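Local structure of ABC transporter substrate binding protein (Ribose) (Agrobacterium vitis, 4WUT) at residues A[236-246]-A[257-265]. The protein binds a monosaccharide such as D-fucose between its two lobes and probably delivers it to an ABC transporter for uptake into the cell. Residues are numbered along the deposited sequence; the frame is centred on the assembly and turned at random.
Sequences AGKLVAIGFDG and GTLEATVVQ. With FCB (beta-D-fucopyranose), chain E.
Two parallel strands of a beta-alpha-beta unit, 240-244 and 261-265, carry D245 and Q265 into the sugar pocket at their C-terminal ends, as is usual where ligand sites form on parallel sheets. D245 divides its carboxylate: OD2 accepts a short 2.5 Å bond from fucose O1, while OD1 takes Q265 NE2 at 2.9 Å through its syn lone pair. The acceptor lies almost in the amide plane of Q265, whose chain runs extended beyond CG (chi2 -179°), and NE2 also reaches fucose O2 at 3.1 Å. D245 and Q265 thus orient each other as well as the sugar; Q265 OE1 is hydrogen-bonded to T131 OG1, which helps fix the flip of the amide, and a water bridges OD1 to Q265 N. Behind them, T262 OG1, anti to its own backbone nitrogen (chi1 -170°), donates to D245 O at 2.7 Å, in the carbonyl plane, and holds the backbone just past strand 240-244. The ladder itself runs through G243 N to A261 O (2.9 Å), V263 N to G243 O and D245 N to V263 O. V263 CB sits 3.6 Å from the centroid of the F244 ring, a CH-pi contact over one face. On this side of the sheet I242 and F244 pack on helix 133-148; on the other, A241 and L259 meet helix 220-232, and L259 and T262 lie against helix 248-255. Strand 214-217 continues the sheet beyond 240-244, and the antiparallel strand 290-298 flanks 261-265.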
ATOM      1  N   ALA A 236       2.257  -8.696 -23.551  1.00 14.50           N
ATOM      2  CA  ALA A 236       2.459  -7.287 -23.234  1.00 14.38           C
ATOM      3  C   ALA A 236       1.802  -6.416 -24.298  1.00 15.67           C
ATOM      4  O   ALA A 236       2.040  -6.590 -25.491  1.00 18.51           O
ATOM      5  CB  ALA A 236       3.942  -6.964 -23.112  1.00 21.94           C
ATOM      6  N   GLY A 237       0.968  -5.477 -23.859  1.00 19.45           N
ATOM      7  CA  GLY A 237       0.280  -4.593 -24.788  1.00 18.45           C
ATOM      8  C   GLY A 237      -0.962  -5.208 -25.431  1.00 23.02           C
ATOM      9  O   GLY A 237      -1.671  -4.526 -26.169  1.00 26.00           O
ATOM     10  N   LYS A 238      -1.240  -6.476 -25.141  1.00 16.91           N
ATOM     11  CA  LYS A 238      -2.393  -7.181 -25.720  1.00 19.51           C
ATOM     12  C   LYS A 238      -3.577  -7.256 -24.754  1.00 21.00           C
ATOM     13  O   LYS A 238      -4.620  -7.827 -25.073  1.00 26.62           O
ATOM     14  CB  LYS A 238      -2.013  -8.596 -26.144  1.00 20.54           C
ATOM     15  CG  LYS A 238      -0.943  -8.652 -27.213  1.00 23.98           C
ATOM     16  CD  LYS A 238      -0.740 -10.071 -27.710  1.00 31.54           C
ATOM     17  CE  LYS A 238       0.410 -10.164 -28.699  1.00 32.27           C
ATOM     18  NZ  LYS A 238       0.205  -9.265 -29.862  1.00 37.64           N
ATOM     19  N   LEU A 239      -3.385  -6.702 -23.570  1.00 15.84           N
ATOM     20  CA  LEU A 239      -4.476  -6.412 -22.648  1.00 13.17           C
ATOM     21  C   LEU A 239      -4.016  -5.247 -21.799  1.00 15.33           C
ATOM     22  O   LEU A 239      -2.826  -4.932 -21.755  1.00 17.09           O
ATOM     23  CB  LEU A 239      -4.872  -7.617 -21.784  1.00 15.04           C
ATOM     24  CG  LEU A 239      -3.969  -8.053 -20.631  1.00 13.37           C
ATOM     25  CD1 LEU A 239      -4.715  -9.081 -19.780  1.00 16.02           C
ATOM     26  CD2 LEU A 239      -2.668  -8.626 -21.176  1.00 22.10           C
ATOM     27  N   VAL A 240      -4.970  -4.593 -21.144  1.00 12.54           N
ATOM     28  CA  VAL A 240      -4.712  -3.384 -20.392  1.00 12.05           C
ATOM     29  C   VAL A 240      -4.408  -3.737 -18.943  1.00 13.66           C
ATOM     30  O   VAL A 240      -5.256  -4.243 -18.223  1.00 15.15           O
ATOM     31  CB  VAL A 240      -5.936  -2.447 -20.447  1.00 15.35           C
ATOM     32  CG1 VAL A 240      -5.699  -1.182 -19.641  1.00 15.83           C
ATOM     33  CG2 VAL A 240      -6.279  -2.081 -21.904  1.00 15.99           C
ATOM     34  N   ALA A 241      -3.200  -3.428 -18.520  1.00 11.34           N
ATOM     35  CA  ALA A 241      -2.765  -3.710 -17.173  1.00  9.77           C
ATOM     36  C   ALA A 241      -2.553  -2.424 -16.369  1.00 10.19           C
ATOM     37  O   ALA A 241      -1.895  -1.466 -16.848  1.00 11.37           O
ATOM     38  CB  ALA A 241      -1.488  -4.532 -17.212  1.00 11.21           C
ATOM     39  N   ILE A 242      -3.142  -2.377 -15.175  1.00 10.30           N
ATOM     40  CA  ILE A 242      -3.007  -1.235 -14.288  1.00 11.66           C
ATOM     41  C   ILE A 242      -2.455  -1.703 -12.951  1.00 11.02           C
ATOM     42  O   ILE A 242      -2.939  -2.684 -12.422  1.00 10.10           O
ATOM     43  CB  ILE A 242      -4.345  -0.488 -14.147  1.00 12.88           C
ATOM     44  CG1 ILE A 242      -4.723   0.086 -15.532  1.00 20.94           C
ATOM     45  CG2 ILE A 242      -4.260   0.599 -13.090  1.00 11.13           C
ATOM     46  CD1 ILE A 242      -5.889   1.013 -15.553  1.00 32.10           C
ATOM     47  N   GLY A 243      -1.441  -1.012 -12.439  1.00 11.97           N
ATOM     48  CA  GLY A 243      -0.844  -1.397 -11.175  1.00 10.37           C
ATOM     49  C   GLY A 243      -0.958  -0.338 -10.098  1.00 10.88           C
ATOM     50  O   GLY A 243      -1.597   0.696 -10.289  1.00 11.80           O
ATOM     51  N   PHE A 244      -0.374  -0.660  -8.944  1.00 10.72           N
ATOM     52  CA  PHE A 244      -0.127   0.278  -7.860  1.00 10.79           C
ATOM     53  C   PHE A 244       1.369   0.287  -7.566  1.00 10.93           C
ATOM     54  O   PHE A 244       2.053  -0.741  -7.690  1.00 12.59           O
ATOM     55  CB  PHE A 244      -0.909  -0.088  -6.578  1.00  9.03           C
ATOM     56  CG  PHE A 244      -2.171   0.709  -6.395  1.00 10.39           C
ATOM     57  CD1 PHE A 244      -3.273   0.456  -7.195  1.00 11.51           C
ATOM     58  CD2 PHE A 244      -2.258   1.722  -5.445  1.00 11.50           C
ATOM     59  CE1 PHE A 244      -4.442   1.180  -7.045  1.00 12.97           C
ATOM     60  CE2 PHE A 244      -3.431   2.439  -5.276  1.00 11.78           C
ATOM     61  CZ  PHE A 244      -4.521   2.178  -6.104  1.00 12.15           C
ATOM     62  N   ASP A 245       1.834   1.474  -7.197  1.00 11.65           N
ATOM     63  CA  ASP A 245       3.141   1.760  -6.665  1.00 11.46           C
ATOM     64  C   ASP A 245       4.163   2.058  -7.771  1.00 13.78           C
ATOM     65  O   ASP A 245       3.837   2.007  -8.955  1.00 13.48           O
ATOM     66  CB  ASP A 245       3.567   0.694  -5.647  1.00  8.88           C
ATOM     67  CG  ASP A 245       2.641   0.655  -4.449  1.00  9.48           C
ATOM     68  OD1 ASP A 245       2.350   1.744  -3.909  1.00 10.84           O
ATOM     69  OD2 ASP A 245       2.183  -0.434  -4.072  1.00 10.53           O
ATOM     70  N   GLY A 246       5.374   2.423  -7.379  1.00 11.94           N
ATOM     71  CA  GLY A 246       6.233   3.162  -8.273  1.00 14.19           C
ATOM     72  C   GLY A 246       7.713   2.872  -8.180  1.00 14.66           C
ATOM     73  O   GLY A 246       8.524   3.780  -8.331  1.00 15.27           O
ATOM     74  N   GLY A 257       5.370  -0.204 -21.986  1.00 17.88           N
ATOM     75  CA  GLY A 257       4.012  -0.470 -22.436  1.00 17.36           C
ATOM     76  C   GLY A 257       3.336  -1.705 -21.864  1.00 17.35           C
ATOM     77  O   GLY A 257       2.207  -2.033 -22.230  1.00 23.19           O
ATOM     78  N   THR A 258       4.009  -2.397 -20.957  1.00 15.73           N
ATOM     79  CA  THR A 258       3.395  -3.550 -20.306  1.00 16.79           C
ATOM     80  C   THR A 258       2.221  -3.129 -19.422  1.00 18.70           C
ATOM     81  O   THR A 258       1.163  -3.764 -19.417  1.00 17.03           O
ATOM     82  CB  THR A 258       4.433  -4.312 -19.469  1.00 16.89           C
ATOM     83  OG1 THR A 258       5.506  -4.703 -20.325  1.00 19.91           O
ATOM     84  CG2 THR A 258       3.826  -5.559 -18.836  1.00 16.99           C
ATOM     85  N   LEU A 259       2.428  -2.069 -18.650  1.00 14.31           N
ATOM     86  CA  LEU A 259       1.371  -1.462 -17.850  1.00 14.59           C
ATOM     87  C   LEU A 259       0.979  -0.115 -18.447  1.00 17.02           C
ATOM     88  O   LEU A 259       1.837   0.708 -18.759  1.00 19.54           O
ATOM     89  CB  LEU A 259       1.833  -1.261 -16.404  1.00 16.16           C
ATOM     90  CG  LEU A 259       1.608  -2.411 -15.414  1.00 17.59           C
ATOM     91  CD1 LEU A 259       2.256  -3.718 -15.855  1.00 16.59           C
ATOM     92  CD2 LEU A 259       2.142  -1.971 -14.070  1.00 22.49           C
ATOM     93  N   GLU A 260      -0.322   0.108 -18.577  1.00 14.67           N
ATOM     94  CA  GLU A 260      -0.862   1.380 -19.042  1.00 12.50           C
ATOM     95  C   GLU A 260      -0.723   2.479 -17.992  1.00 14.06           C
ATOM     96  O   GLU A 260      -0.498   3.639 -18.323  1.00 16.42           O
ATOM     97  CB  GLU A 260      -2.335   1.183 -19.388  1.00 15.42           C
ATOM     98  CG  GLU A 260      -3.021   2.430 -19.841  1.00 21.75           C
ATOM     99  CD  GLU A 260      -2.557   2.888 -21.219  1.00 26.50           C
ATOM    100  OE1 GLU A 260      -2.073   2.061 -22.024  1.00 25.97           O
ATOM    101  OE2 GLU A 260      -2.680   4.091 -21.500  1.00 35.18           O
ATOM    102  N   ALA A 261      -0.866   2.121 -16.724  1.00 12.99           N
ATOM    103  CA  ALA A 261      -0.755   3.094 -15.638  1.00 12.87           C
ATOM    104  C   ALA A 261      -0.383   2.387 -14.363  1.00 14.50           C
ATOM    105  O   ALA A 261      -0.608   1.176 -14.219  1.00 12.71           O
ATOM    106  CB  ALA A 261      -2.058   3.858 -15.453  1.00 16.07           C
ATOM    107  N   THR A 262       0.205   3.135 -13.441  1.00 12.01           N
ATOM    108  CA  THR A 262       0.329   2.652 -12.074  1.00 11.27           C
ATOM    109  C   THR A 262      -0.025   3.797 -11.127  1.00 12.01           C
ATOM    110  O   THR A 262       0.362   4.939 -11.373  1.00 12.67           O
ATOM    111  CB  THR A 262       1.738   2.037 -11.806  1.00 13.86           C
ATOM    112  OG1 THR A 262       1.743   1.378 -10.529  1.00 13.35           O
ATOM    113  CG2 THR A 262       2.827   3.071 -11.846  1.00 14.26           C
ATOM    114  N   VAL A 263      -0.782   3.479 -10.062  1.00 10.78           N
ATOM    115  CA  VAL A 263      -1.236   4.481  -9.106  1.00 12.17           C
ATOM    116  C   VAL A 263      -0.202   4.545  -7.985  1.00 11.15           C
ATOM    117  O   VAL A 263      -0.005   3.564  -7.248  1.00 10.92           O
ATOM    118  CB  VAL A 263      -2.640   4.137  -8.539  1.00 12.18           C
ATOM    119  CG1 VAL A 263      -3.129   5.204  -7.579  1.00 12.68           C
ATOM    120  CG2 VAL A 263      -3.652   3.912  -9.668  1.00 14.68           C
ATOM    121  N   VAL A 264       0.426   5.696  -7.833  1.00 12.53           N
ATOM    122  CA  VAL A 264       1.570   5.843  -6.962  1.00 12.56           C
ATOM    123  C   VAL A 264       1.204   6.679  -5.745  1.00 12.69           C
ATOM    124  O   VAL A 264       0.624   7.761  -5.855  1.00 13.55           O
ATOM    125  CB  VAL A 264       2.773   6.475  -7.712  1.00 12.99           C
ATOM    126  CG1 VAL A 264       4.009   6.484  -6.825  1.00 14.92           C
ATOM    127  CG2 VAL A 264       3.050   5.705  -9.008  1.00 11.82           C
ATOM    128  N   GLN A 265       1.579   6.153  -4.581  1.00 12.47           N
ATOM    129  CA  GLN A 265       1.257   6.728  -3.277  1.00 10.95           C
ATOM    130  C   GLN A 265       2.375   7.621  -2.729  1.00 12.03           C
ATOM    131  O   GLN A 265       3.459   7.710  -3.298  1.00 14.79           O
ATOM    132  CB  GLN A 265       0.978   5.610  -2.270  1.00 10.40           C
ATOM    133  CG  GLN A 265       0.011   4.579  -2.733  1.00 10.76           C
ATOM    134  CD  GLN A 265      -0.201   3.544  -1.664  1.00  9.28           C
ATOM    135  OE1 GLN A 265      -0.924   3.779  -0.692  1.00 10.97           O
ATOM    136  NE2 GLN A 265       0.459   2.426  -1.799  1.00 10.10           N
TER
HETATM  137  C1  FCB E 404       1.380  -0.815  -0.900  1.00  6.39           C
HETATM  138  C2  FCB E 404       0.323  -0.980   0.184  1.00 12.22           C
HETATM  139  C3  FCB E 404       0.888  -1.460   1.406  1.00 13.19           C
HETATM  140  C4  FCB E 404       1.718  -2.748   1.160  1.00 13.17           C
HETATM  141  C5  FCB E 404       2.705  -2.389   0.015  1.00 12.00           C
HETATM  142  C6  FCB E 404       3.628  -3.583  -0.365  1.00 13.06           C
HETATM  143  O1  FCB E 404       0.700  -0.668  -2.054  1.00 10.01           O
HETATM  144  O2  FCB E 404      -0.237   0.345   0.406  1.00 11.33           O
HETATM  145  O3  FCB E 404      -0.223  -1.723   2.301  1.00 13.33           O
HETATM  146  O4  FCB E 404       0.864  -3.872   0.831  1.00 15.67           O
HETATM  147  O5  FCB E 404       2.020  -2.066  -1.114  1.00 14.30           O
HETATM  148  O   HOH W   1       0.037  -5.350 -21.259  1.00 16.68           O
HETATM  149  O   HOH W   2      -1.164  -2.337 -20.370  1.00 13.64           O
HETATM  150  O   HOH W   3       3.566   4.060  -4.339  1.00 13.22           O